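Local coordinates for protein putative NADP oxidoreductase BF3122 (PDB 3D1L) that is probably an NADP-dependent oxidoreductase with a Rossmann-type dinucleotide-binding domain, though its substrate is not known, at residues N24-L29 / F34-V39; E49-Q52 / E57-T60; I141-T146 / A150-I155. All coordinates share one frame; numbering follows the deposited sequence.

Contact 1: residues N24-L29 / F34-V39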
ATOM      1  N   ASN B  24     -18.458   8.542   4.356  1.00 40.05           N
ATOM      2  CA  ASN B  24     -18.654   7.442   3.429  1.00 40.58           C
ATOM      3  C   ASN B  24     -19.969   6.686   3.661  1.00 40.27           C
ATOM      4  O   ASN B  24     -20.679   6.381   2.718  1.00 40.73           O
ATOM      5  CB  ASN B  24     -17.448   6.490   3.487  1.00 39.85           C
ATOM      6  CG  ASN B  24     -16.227   7.048   2.751  1.00 41.27           C
ATOM      7  OD1 ASN B  24     -16.173   7.025   1.522  1.00 42.15           O
ATOM      8  ND2 ASN B  24     -15.245   7.554   3.503  1.00 40.18           N
ATOM      9  N   LEU B  25     -20.287   6.401   4.919  1.00 40.33           N
ATOM     10  CA  LEU B  25     -21.528   5.723   5.258  1.00 40.42           C
ATOM     11  C   LEU B  25     -22.714   6.597   4.895  1.00 40.95           C
ATOM     12  O   LEU B  25     -23.709   6.104   4.425  1.00 42.11           O
ATOM     13  CB  LEU B  25     -21.570   5.358   6.744  1.00 39.72           C
ATOM     14  CG  LEU B  25     -22.820   4.661   7.299  1.00 39.30           C
ATOM     15  CD1 LEU B  25     -23.165   3.349   6.545  1.00 36.76           C
ATOM     16  CD2 LEU B  25     -22.657   4.369   8.779  1.00 39.85           C
ATOM     17  N   ALA B  26     -22.619   7.900   5.120  1.00 41.90           N
ATOM     18  CA  ALA B  26     -23.727   8.796   4.719  1.00 42.73           C
ATOM     19  C   ALA B  26     -23.943   8.822   3.219  1.00 42.56           C
ATOM     20  O   ALA B  26     -25.076   8.769   2.774  1.00 44.61           O
ATOM     21  CB  ALA B  26     -23.541  10.225   5.279  1.00 41.95           C
ATOM     22  N   LYS B  27     -22.869   8.886   2.441  1.00 42.60           N
ATOM     23  CA  LYS B  27     -22.983   8.909   0.972  1.00 42.90           C
ATOM     24  C   LYS B  27     -23.616   7.623   0.406  1.00 42.79           C
ATOM     25  O   LYS B  27     -24.467   7.686  -0.471  1.00 42.71           O
ATOM     26  CB  LYS B  27     -21.622   9.184   0.321  1.00 42.58           C
ATOM     27  CG  LYS B  27     -21.169  10.663   0.438  1.00 43.98           C
ATOM     28  CD  LYS B  27     -19.625  10.809   0.309  1.00 44.24           C
ATOM     29  CE  LYS B  27     -19.133  10.756  -1.129  1.00 45.81           C
ATOM     30  NZ  LYS B  27     -17.693  11.160  -1.279  1.00 45.29           N
ATOM     31  N   ALA B  28     -23.220   6.469   0.950  1.00 41.97           N
ATOM     32  CA  ALA B  28     -23.755   5.189   0.533  1.00 41.81           C
ATOM     33  C   ALA B  28     -25.259   5.085   0.845  1.00 42.01           C
ATOM     34  O   ALA B  28     -26.029   4.616   0.006  1.00 41.79           O
ATOM     35  CB  ALA B  28     -22.976   4.059   1.171  1.00 41.48           C
ATOM     36  N   LEU B  29     -25.673   5.549   2.030  1.00 41.82           N
ATOM     37  CA  LEU B  29     -27.110   5.606   2.377  1.00 40.95           C
ATOM     38  C   LEU B  29     -27.905   6.517   1.448  1.00 41.90           C
ATOM     39  O   LEU B  29     -28.935   6.113   0.939  1.00 42.21           O
ATOM     40  CB  LEU B  29     -27.297   6.043   3.820  1.00 40.38           C
ATOM     41  CG  LEU B  29     -26.796   5.049   4.881  1.00 40.93           C
ATOM     42  CD1 LEU B  29     -26.552   5.775   6.224  1.00 36.17           C
ATOM     43  CD2 LEU B  29     -27.800   3.916   5.013  1.00 39.06           C
ATOM     44  N   PHE B  34     -31.838   6.581   0.906  1.00 44.81           N
ATOM     45  CA  PHE B  34     -32.205   6.896   2.297  1.00 44.70           C
ATOM     46  C   PHE B  34     -32.236   8.398   2.525  1.00 45.04           C
ATOM     47  O   PHE B  34     -31.595   9.160   1.800  1.00 45.31           O
ATOM     48  CB  PHE B  34     -31.253   6.258   3.316  1.00 44.38           C
ATOM     49  CG  PHE B  34     -31.475   4.788   3.519  1.00 44.25           C
ATOM     50  CD1 PHE B  34     -30.864   3.859   2.688  1.00 41.84           C
ATOM     51  CD2 PHE B  34     -32.302   4.336   4.551  1.00 44.24           C
ATOM     52  CE1 PHE B  34     -31.087   2.496   2.865  1.00 43.24           C
ATOM     53  CE2 PHE B  34     -32.532   2.982   4.742  1.00 43.10           C
ATOM     54  CZ  PHE B  34     -31.924   2.056   3.897  1.00 43.41           C
ATOM     55  N   ARG B  35     -32.986   8.801   3.544  1.00 45.53           N
ATOM     56  CA  ARG B  35     -33.186  10.191   3.894  1.00 46.65           C
ATOM     57  C   ARG B  35     -32.330  10.578   5.106  1.00 45.63           C
ATOM     58  O   ARG B  35     -32.611  10.197   6.237  1.00 45.57           O
ATOM     59  CB  ARG B  35     -34.667  10.446   4.167  1.00 47.40           C
ATOM     60  CG  ARG B  35     -35.014  11.893   4.468  1.00 52.25           C
ATOM     61  CD  ARG B  35     -36.532  12.116   4.315  1.00 59.14           C
ATOM     62  NE  ARG B  35     -37.082  13.030   5.326  1.00 64.21           N
ATOM     63  CZ  ARG B  35     -38.008  12.701   6.236  1.00 66.65           C
ATOM     64  NH1 ARG B  35     -38.523  11.474   6.282  1.00 68.11           N
ATOM     65  NH2 ARG B  35     -38.432  13.611   7.106  1.00 67.22           N
ATOM     66  N   ILE B  36     -31.272  11.327   4.841  1.00 44.91           N
ATOM     67  CA  ILE B  36     -30.436  11.866   5.898  1.00 44.78           C
ATOM     68  C   ILE B  36     -30.966  13.260   6.186  1.00 44.51           C
ATOM     69  O   ILE B  36     -30.818  14.159   5.359  1.00 44.41           O
ATOM     70  CB  ILE B  36     -28.930  11.851   5.482  1.00 44.51           C
ATOM     71  CG1 ILE B  36     -28.471  10.393   5.330  1.00 45.72           C
ATOM     72  CG2 ILE B  36     -28.085  12.526   6.527  1.00 42.88           C
ATOM     73  CD1 ILE B  36     -27.830  10.127   4.045  1.00 48.52           C
ATOM     74  N   VAL B  37     -31.594  13.443   7.347  1.00 44.11           N
ATOM     75  CA  VAL B  37     -32.276  14.708   7.591  1.00 44.62           C
ATOM     76  C   VAL B  37     -31.315  15.809   8.018  1.00 45.04           C
ATOM     77  O   VAL B  37     -31.495  16.972   7.617  1.00 45.06           O
ATOM     78  CB  VAL B  37     -33.510  14.577   8.537  1.00 44.84           C
ATOM     79  CG1 VAL B  37     -34.476  13.522   7.990  1.00 43.57           C
ATOM     80  CG2 VAL B  37     -33.094  14.219   9.933  1.00 45.80           C
ATOM     81  N   GLN B  38     -30.299  15.445   8.811  1.00 44.42           N
ATOM     82  CA  GLN B  38     -29.263  16.388   9.192  1.00 44.04           C
ATOM     83  C   GLN B  38     -28.034  15.722   9.755  1.00 44.04           C
ATOM     84  O   GLN B  38     -28.037  14.552  10.148  1.00 44.08           O
ATOM     85  CB  GLN B  38     -29.760  17.455  10.177  1.00 44.85           C
ATOM     86  CG  GLN B  38     -29.929  16.945  11.550  1.00 44.92           C
ATOM     87  CD  GLN B  38     -29.872  17.990  12.628  1.00 43.30           C
ATOM     88  OE1 GLN B  38     -29.744  17.630  13.775  1.00 46.66           O
ATOM     89  NE2 GLN B  38     -29.993  19.267  12.290  1.00 43.75           N
ATOM     90  N   VAL B  39     -26.970  16.507   9.783  1.00 43.24           N
ATOM     91  CA  VAL B  39     -25.664  16.068  10.203  1.00 41.76           C
ATOM     92  C   VAL B  39     -25.270  16.990  11.341  1.00 41.87           C
ATOM     93  O   VAL B  39     -25.418  18.207  11.234  1.00 40.01           O
ATOM     94  CB  VAL B  39     -24.655  16.249   9.016  1.00 41.97           C
ATOM     95  CG1 VAL B  39     -23.185  16.061   9.458  1.00 41.36           C
ATOM     96  CG2 VAL B  39     -25.016  15.318   7.849  1.00 40.56           C
TER
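Leu29, Phe34 and Ile36 bury most of the surface where the chain leaves helix 20-31 and turns back into strand 35-40. Leu29 reaches Phe34 with one branch: its CD2 methyl sits over a face of the ring, 4.1 Å from the Phe34 ring centroid and 22° off the normal, a CH-pi contact. Around the same ring the carbonyl O of Leu29 lies at the edge, in plane, 3.4 Å from Phe34 CD1. That oxygen also accepts the hydrogen bond from Phe34 N, with Leu29 O and Phe34 N 2.9 Å apart, so backbone and side chain of the pair are tied together across the turn. Ile36 points at the helix. With CG1 anti to its carbonyl carbon (chi1 -65°), its CD1 extends to within 4.1 Å of Leu29 CB and 3.3 Å of Ala26 O. The small Ala26 suits this place, since its CB meets Ile36 CD1 at 4.5 Å without holding the helix off the strand. All four residues are buried and, side chain to side chain, apolar. Around them, Ala26 rests on Leu15 and Phe34 on Ile13 of strand 12-16, which pairs with strand 35-40 in this beta-alpha-beta unit, while Ile155 of helix 146-157 packs on both Leu29 and Phe34.

Contact 2: residues E49-Q52 / E57-T60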
ATOM      1  N   GLU B  49     -19.690  20.422   4.973  1.00 40.38           N
ATOM      2  CA  GLU B  49     -19.148  19.615   3.880  1.00 41.80           C
ATOM      3  C   GLU B  49     -19.977  18.373   3.699  1.00 40.76           C
ATOM      4  O   GLU B  49     -20.424  18.074   2.591  1.00 40.65           O
ATOM      5  CB  GLU B  49     -17.679  19.237   4.129  1.00 41.34           C
ATOM      6  CG  GLU B  49     -16.712  20.317   3.720  1.00 44.04           C
ATOM      7  CD  GLU B  49     -15.247  19.967   4.028  1.00 45.88           C
ATOM      8  OE1 GLU B  49     -14.391  20.865   3.782  1.00 50.21           O
ATOM      9  OE2 GLU B  49     -14.948  18.822   4.491  1.00 48.16           O
ATOM     10  N   LEU B  50     -20.209  17.658   4.787  1.00 40.17           N
ATOM     11  CA  LEU B  50     -20.997  16.431   4.666  1.00 40.86           C
ATOM     12  C   LEU B  50     -22.473  16.684   4.310  1.00 40.52           C
ATOM     13  O   LEU B  50     -23.043  15.971   3.501  1.00 40.83           O
ATOM     14  CB  LEU B  50     -20.866  15.521   5.907  1.00 39.86           C
ATOM     15  CG  LEU B  50     -21.668  14.206   5.798  1.00 41.61           C
ATOM     16  CD1 LEU B  50     -21.394  13.447   4.453  1.00 39.36           C
ATOM     17  CD2 LEU B  50     -21.377  13.321   7.002  1.00 39.84           C
ATOM     18  N   ALA B  51     -23.092  17.684   4.926  1.00 41.55           N
ATOM     19  CA  ALA B  51     -24.518  17.960   4.678  1.00 41.63           C
ATOM     20  C   ALA B  51     -24.817  18.309   3.234  1.00 41.82           C
ATOM     21  O   ALA B  51     -25.867  17.946   2.689  1.00 41.50           O
ATOM     22  CB  ALA B  51     -25.012  19.060   5.602  1.00 41.65           C
ATOM     23  N   GLN B  52     -23.903  19.027   2.601  1.00 42.34           N
ATOM     24  CA  GLN B  52     -24.072  19.389   1.192  1.00 42.57           C
ATOM     25  C   GLN B  52     -24.021  18.187   0.280  1.00 42.17           C
ATOM     26  O   GLN B  52     -24.636  18.197  -0.792  1.00 41.96           O
ATOM     27  CB  GLN B  52     -22.942  20.272   0.744  1.00 43.09           C
ATOM     28  CG  GLN B  52     -23.051  21.672   1.148  1.00 45.31           C
ATOM     29  CD  GLN B  52     -21.863  22.434   0.629  1.00 48.31           C
ATOM     30  OE1 GLN B  52     -21.202  23.150   1.381  1.00 48.15           O
ATOM     31  NE2 GLN B  52     -21.552  22.244  -0.667  1.00 48.87           N
ATOM     32  N   GLU B  57     -29.685  19.085   6.361  1.00 41.77           N
ATOM     33  CA  GLU B  57     -29.453  20.217   7.277  1.00 42.88           C
ATOM     34  C   GLU B  57     -28.231  19.895   8.112  1.00 42.14           C
ATOM     35  O   GLU B  57     -27.806  18.752   8.152  1.00 42.22           O
ATOM     36  CB  GLU B  57     -30.638  20.409   8.237  1.00 42.85           C
ATOM     37  CG  GLU B  57     -31.967  20.740   7.580  1.00 44.22           C
ATOM     38  CD  GLU B  57     -33.015  21.212   8.588  1.00 46.89           C
ATOM     39  OE1 GLU B  57     -32.956  20.808   9.783  1.00 52.45           O
ATOM     40  OE2 GLU B  57     -33.900  22.004   8.190  1.00 51.81           O
ATOM     41  N   TYR B  58     -27.633  20.890   8.767  1.00 41.52           N
ATOM     42  CA  TYR B  58     -26.579  20.574   9.724  1.00 41.03           C
ATOM     43  C   TYR B  58     -26.625  21.449  10.949  1.00 41.35           C
ATOM     44  O   TYR B  58     -27.184  22.546  10.936  1.00 40.99           O
ATOM     45  CB  TYR B  58     -25.173  20.614   9.089  1.00 40.18           C
ATOM     46  CG  TYR B  58     -24.617  21.999   8.859  1.00 39.87           C
ATOM     47  CD1 TYR B  58     -23.904  22.669   9.863  1.00 39.09           C
ATOM     48  CD2 TYR B  58     -24.786  22.630   7.642  1.00 38.43           C
ATOM     49  CE1 TYR B  58     -23.384  23.916   9.656  1.00 38.20           C
ATOM     50  CE2 TYR B  58     -24.276  23.909   7.417  1.00 39.89           C
ATOM     51  CZ  TYR B  58     -23.577  24.543   8.424  1.00 40.15           C
ATOM     52  OH  TYR B  58     -23.061  25.796   8.194  1.00 38.56           O
ATOM     53  N   THR B  59     -26.014  20.961  12.019  1.00 41.67           N
ATOM     54  CA  THR B  59     -25.838  21.797  13.199  1.00 41.67           C
ATOM     55  C   THR B  59     -24.479  21.470  13.836  1.00 41.19           C
ATOM     56  O   THR B  59     -23.921  20.388  13.593  1.00 39.63           O
ATOM     57  CB  THR B  59     -27.009  21.613  14.212  1.00 41.22           C
ATOM     58  OG1 THR B  59     -26.873  22.566  15.273  1.00 41.50           O
ATOM     59  CG2 THR B  59     -26.971  20.200  14.813  1.00 41.46           C
ATOM     60  N   THR B  60     -23.954  22.403  14.628  1.00 40.61           N
ATOM     61  CA  THR B  60     -22.792  22.121  15.483  1.00 41.88           C
ATOM     62  C   THR B  60     -23.202  22.198  16.952  1.00 42.49           C
ATOM     63  O   THR B  60     -22.353  22.246  17.841  1.00 41.73           O
ATOM     64  CB  THR B  60     -21.636  23.123  15.268  1.00 41.29           C
ATOM     65  OG1 THR B  60     -22.112  24.437  15.548  1.00 42.67           O
ATOM     66  CG2 THR B  60     -21.123  23.081  13.855  1.00 41.02           C
TER
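Ala51 meets Glu57 and Tyr58 where helix 44-53 leads into strand 57-59, the second half of a beta-alpha-beta unit whose first strand is 35-40. This is the second such unit of the Rossmann-type domain, and strand 57-59 is the outermost strand at this end of the sheet within the chain. The close part is small and rests on one methyl group. Ala51 is buried and points at the strand; its CB lies 3.8 Å from Glu57 O and equally 3.8 Å from Tyr58 CB, touching a backbone oxygen and, next to it, the root of a side chain. Alanine fits because the helix backbone passes near the strand: Ala51 CA and Glu57 CA are only 6.0 Å apart, which leaves little depth for a larger group. The carbonyl of Glu57 is not spent on the helix, for the backbone of Glu57 is hydrogen-bonded to Val37 and Val39 of the adjacent strand.

The outer part is looser. Glu57 directs its side chain away from the helix and is exposed, as a carboxylate on an edge strand can well be, while its side chain touches Gln38. Tyr58 is partly exposed, and its ring packs against Ala47 and Arg48 while its hydroxyl bonds to Glu44 at the start of the helix. An amphipathic side chain suits such a border. Its first torsion sets CG between the backbone N and the carbonyl carbon (chi1 77°), turning the ring over the helix, and there Tyr58 CD2 comes to 4.1 Å from Ala51 CB, in an oblique approach.

Contact 3: residues I141-T146 / A150-I155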
ATOM      1  N   ILE B 141     -23.177  -6.066  13.030  1.00 42.42           N
ATOM      2  CA  ILE B 141     -24.407  -5.544  13.640  1.00 42.78           C
ATOM      3  C   ILE B 141     -24.629  -6.207  14.978  1.00 42.75           C
ATOM      4  O   ILE B 141     -24.511  -7.432  15.113  1.00 42.49           O
ATOM      5  CB  ILE B 141     -25.667  -5.818  12.760  1.00 43.32           C
ATOM      6  CG1 ILE B 141     -25.576  -5.154  11.369  1.00 44.13           C
ATOM      7  CG2 ILE B 141     -27.002  -5.430  13.498  1.00 43.52           C
ATOM      8  CD1 ILE B 141     -25.083  -3.783  11.325  1.00 44.73           C
ATOM      9  N   GLU B 142     -24.934  -5.373  15.960  1.00 42.62           N
ATOM     10  CA  GLU B 142     -25.400  -5.803  17.274  1.00 42.73           C
ATOM     11  C   GLU B 142     -26.549  -4.840  17.614  1.00 42.50           C
ATOM     12  O   GLU B 142     -26.519  -3.680  17.185  1.00 42.13           O
ATOM     13  CB  GLU B 142     -24.252  -5.664  18.283  1.00 42.54           C
ATOM     14  CG  GLU B 142     -24.222  -6.710  19.384  1.00 42.46           C
ATOM     15  CD  GLU B 142     -23.165  -6.396  20.428  1.00 42.94           C
ATOM     16  OE1 GLU B 142     -22.376  -5.454  20.196  1.00 46.15           O
ATOM     17  OE2 GLU B 142     -23.111  -7.085  21.474  1.00 43.30           O
ATOM     18  N   ALA B 143     -27.581  -5.319  18.316  1.00 42.26           N
ATOM     19  CA  ALA B 143     -28.650  -4.439  18.808  1.00 41.99           C
ATOM     20  C   ALA B 143     -29.302  -4.964  20.089  1.00 42.32           C
ATOM     21  O   ALA B 143     -29.157  -6.132  20.433  1.00 41.23           O
ATOM     22  CB  ALA B 143     -29.694  -4.181  17.733  1.00 42.63           C
ATOM     23  N   SER B 144     -30.011  -4.072  20.782  1.00 42.71           N
ATOM     24  CA  SER B 144     -30.715  -4.361  22.048  1.00 42.92           C
ATOM     25  C   SER B 144     -31.860  -5.369  21.948  1.00 43.96           C
ATOM     26  O   SER B 144     -32.320  -5.877  22.966  1.00 44.43           O
ATOM     27  CB  SER B 144     -31.274  -3.074  22.631  1.00 41.98           C
ATOM     28  OG  SER B 144     -32.065  -2.430  21.644  1.00 40.34           O
ATOM     29  N   SER B 145     -32.335  -5.640  20.737  1.00 44.72           N
ATOM     30  CA  SER B 145     -33.320  -6.694  20.514  1.00 45.42           C
ATOM     31  C   SER B 145     -33.187  -7.248  19.109  1.00 46.27           C
ATOM     32  O   SER B 145     -32.592  -6.615  18.234  1.00 46.65           O
ATOM     33  CB  SER B 145     -34.741  -6.154  20.712  1.00 45.43           C
ATOM     34  OG  SER B 145     -35.042  -5.194  19.718  1.00 45.87           O
ATOM     35  N   THR B 146     -33.766  -8.424  18.895  1.00 47.10           N
ATOM     36  CA  THR B 146     -33.768  -9.100  17.601  1.00 48.29           C
ATOM     37  C   THR B 146     -34.441  -8.245  16.522  1.00 48.54           C
ATOM     38  O   THR B 146     -34.012  -8.231  15.371  1.00 49.12           O
ATOM     39  CB  THR B 146     -34.475 -10.504  17.696  1.00 48.60           C
ATOM     40  OG1 THR B 146     -34.713 -10.843  19.069  1.00 49.54           O
ATOM     41  CG2 THR B 146     -33.624 -11.588  17.087  1.00 48.89           C
ATOM     42  N   ALA B 150     -32.703  -6.881  13.262  1.00 42.86           N
ATOM     43  CA  ALA B 150     -33.271  -7.123  11.933  1.00 42.59           C
ATOM     44  C   ALA B 150     -33.415  -5.836  11.126  1.00 42.63           C
ATOM     45  O   ALA B 150     -33.124  -5.803   9.925  1.00 42.53           O
ATOM     46  CB  ALA B 150     -34.640  -7.859  12.026  1.00 43.24           C
ATOM     47  N   PHE B 151     -33.867  -4.785  11.792  1.00 42.52           N
ATOM     48  CA  PHE B 151     -33.934  -3.450  11.213  1.00 43.18           C
ATOM     49  C   PHE B 151     -32.574  -2.912  10.734  1.00 42.71           C
ATOM     50  O   PHE B 151     -32.457  -2.453   9.596  1.00 43.26           O
ATOM     51  CB  PHE B 151     -34.531  -2.490  12.240  1.00 43.70           C
ATOM     52  CG  PHE B 151     -34.718  -1.110  11.726  1.00 45.02           C
ATOM     53  CD1 PHE B 151     -35.702  -0.838  10.778  1.00 48.91           C
ATOM     54  CD2 PHE B 151     -33.937  -0.073  12.193  1.00 45.47           C
ATOM     55  CE1 PHE B 151     -35.883   0.462  10.284  1.00 47.63           C
ATOM     56  CE2 PHE B 151     -34.116   1.221  11.707  1.00 46.46           C
ATOM     57  CZ  PHE B 151     -35.098   1.475  10.744  1.00 46.60           C
ATOM     58  N   LEU B 152     -31.560  -2.935  11.604  1.00 42.09           N
ATOM     59  CA  LEU B 152     -30.181  -2.520  11.214  1.00 41.66           C
ATOM     60  C   LEU B 152     -29.609  -3.364  10.064  1.00 41.78           C
ATOM     61  O   LEU B 152     -29.061  -2.832   9.112  1.00 41.62           O
ATOM     62  CB  LEU B 152     -29.225  -2.535  12.417  1.00 41.03           C
ATOM     63  CG  LEU B 152     -29.439  -1.528  13.553  1.00 41.36           C
ATOM     64  CD1 LEU B 152     -28.527  -1.803  14.746  1.00 38.88           C
ATOM     65  CD2 LEU B 152     -29.285  -0.058  13.070  1.00 40.39           C
ATOM     66  N   LYS B 153     -29.760  -4.681  10.146  1.00 42.10           N
ATOM     67  CA  LYS B 153     -29.291  -5.561   9.079  1.00 43.32           C
ATOM     68  C   LYS B 153     -29.959  -5.305   7.729  1.00 42.74           C
ATOM     69  O   LYS B 153     -29.325  -5.411   6.679  1.00 42.71           O
ATOM     70  CB  LYS B 153     -29.470  -7.022   9.480  1.00 43.35           C
ATOM     71  CG  LYS B 153     -28.487  -7.443  10.554  1.00 46.98           C
ATOM     72  CD  LYS B 153     -28.934  -8.752  11.238  1.00 50.50           C
ATOM     73  CE  LYS B 153     -28.852  -9.913  10.297  1.00 52.40           C
ATOM     74  NZ  LYS B 153     -29.418 -11.120  10.959  1.00 56.38           N
ATOM     75  N   ALA B 154     -31.235  -4.964   7.769  1.00 42.76           N
ATOM     76  CA  ALA B 154     -31.968  -4.668   6.567  1.00 43.09           C
ATOM     77  C   ALA B 154     -31.418  -3.399   5.937  1.00 43.28           C
ATOM     78  O   ALA B 154     -31.236  -3.344   4.713  1.00 43.70           O
ATOM     79  CB  ALA B 154     -33.461  -4.543   6.863  1.00 42.67           C
ATOM     80  N   ILE B 155     -31.128  -2.392   6.765  1.00 43.11           N
ATOM     81  CA  ILE B 155     -30.486  -1.165   6.282  1.00 42.12           C
ATOM     82  C   ILE B 155     -29.115  -1.501   5.720  1.00 41.94           C
ATOM     83  O   ILE B 155     -28.821  -1.129   4.588  1.00 41.48           O
ATOM     84  CB  ILE B 155     -30.338  -0.082   7.375  1.00 42.43           C
ATOM     85  CG1 ILE B 155     -31.718   0.418   7.816  1.00 43.84           C
ATOM     86  CG2 ILE B 155     -29.481   1.089   6.859  1.00 41.66           C
ATOM     87  CD1 ILE B 155     -31.666   1.376   9.011  1.00 42.18           C
TER
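Ala150 opens the second segment by donating its N-H to the carbonyl of Thr146, the first-turn bond of helix 146-157. Ala150 N lies 2.8 Å from Thr146 O, and the N-H...O angle is 156°. The methyl of Ala150 also grazes that oxygen, with Ala150 CB at 3.4 Å from Thr146 O; a small residue is at ease on this exposed turn. Just before the helix, Ser145 holds the N-cap position, its side chain capping a backbone N of the first turn.

Phe151 faces another way, toward Lys70, with which it makes a cation-pi pair. Leu152 is buried and points at strand 139-143. Its CB meets Ile141 CG2 at 3.8 Å, and farther out its CD1 methyl comes 3.7 Å from Glu142 O and 4.0 Å from Ala143 CB, so one branched chain spans three successive strand residues. Ala143, being short, lets that methyl close in. Lys153 supplies aliphatic cover instead: its CG lies 3.8 Å from Ile141 CG1, after which a bend at chi3 (68°) carries the amino group away to a salt bridge with Asp165. Lysine thus serves a place that is apolar near the backbone and polar at its end. Ile155 continues the buried side of the helix, touching Phe120 of strand 117-122.

On the strand, Ile141 and Ala143 face the helix while Glu142, between them, points away from it, and its carboxylate makes a salt bridge with Arg171 and a hydrogen bond with Ser168. The short axes run nearly antiparallel, at 153°, and 8.2 Å apart at closest approach, as the strand and returning helix of a beta-alpha-beta unit do; strand 163-165 completes it.

Overall arrangement
All three contacts join a helix to a strand of one mixed sheet, each within a beta-alpha-beta unit. Contact 1 is fully buried and combines apolar packing with a backbone bond across the turn; contacts 2 and 3 are partly buried, contact 2 having packing alone and contact 3 a helical backbone bond beside its apolar core. Contacts 1 and 2 adjoin directly, since strands 35-40 and 57-59 are neighbours: Val39 N probably bonds Glu57 O at 2.9 Å. Contact 3 lies toward the other end of the sheet, about 26 Å between centres from contact 2, yet Ile155 CG2 packs on Leu29 CD2 at 3.8 Å, linking it to contact 1.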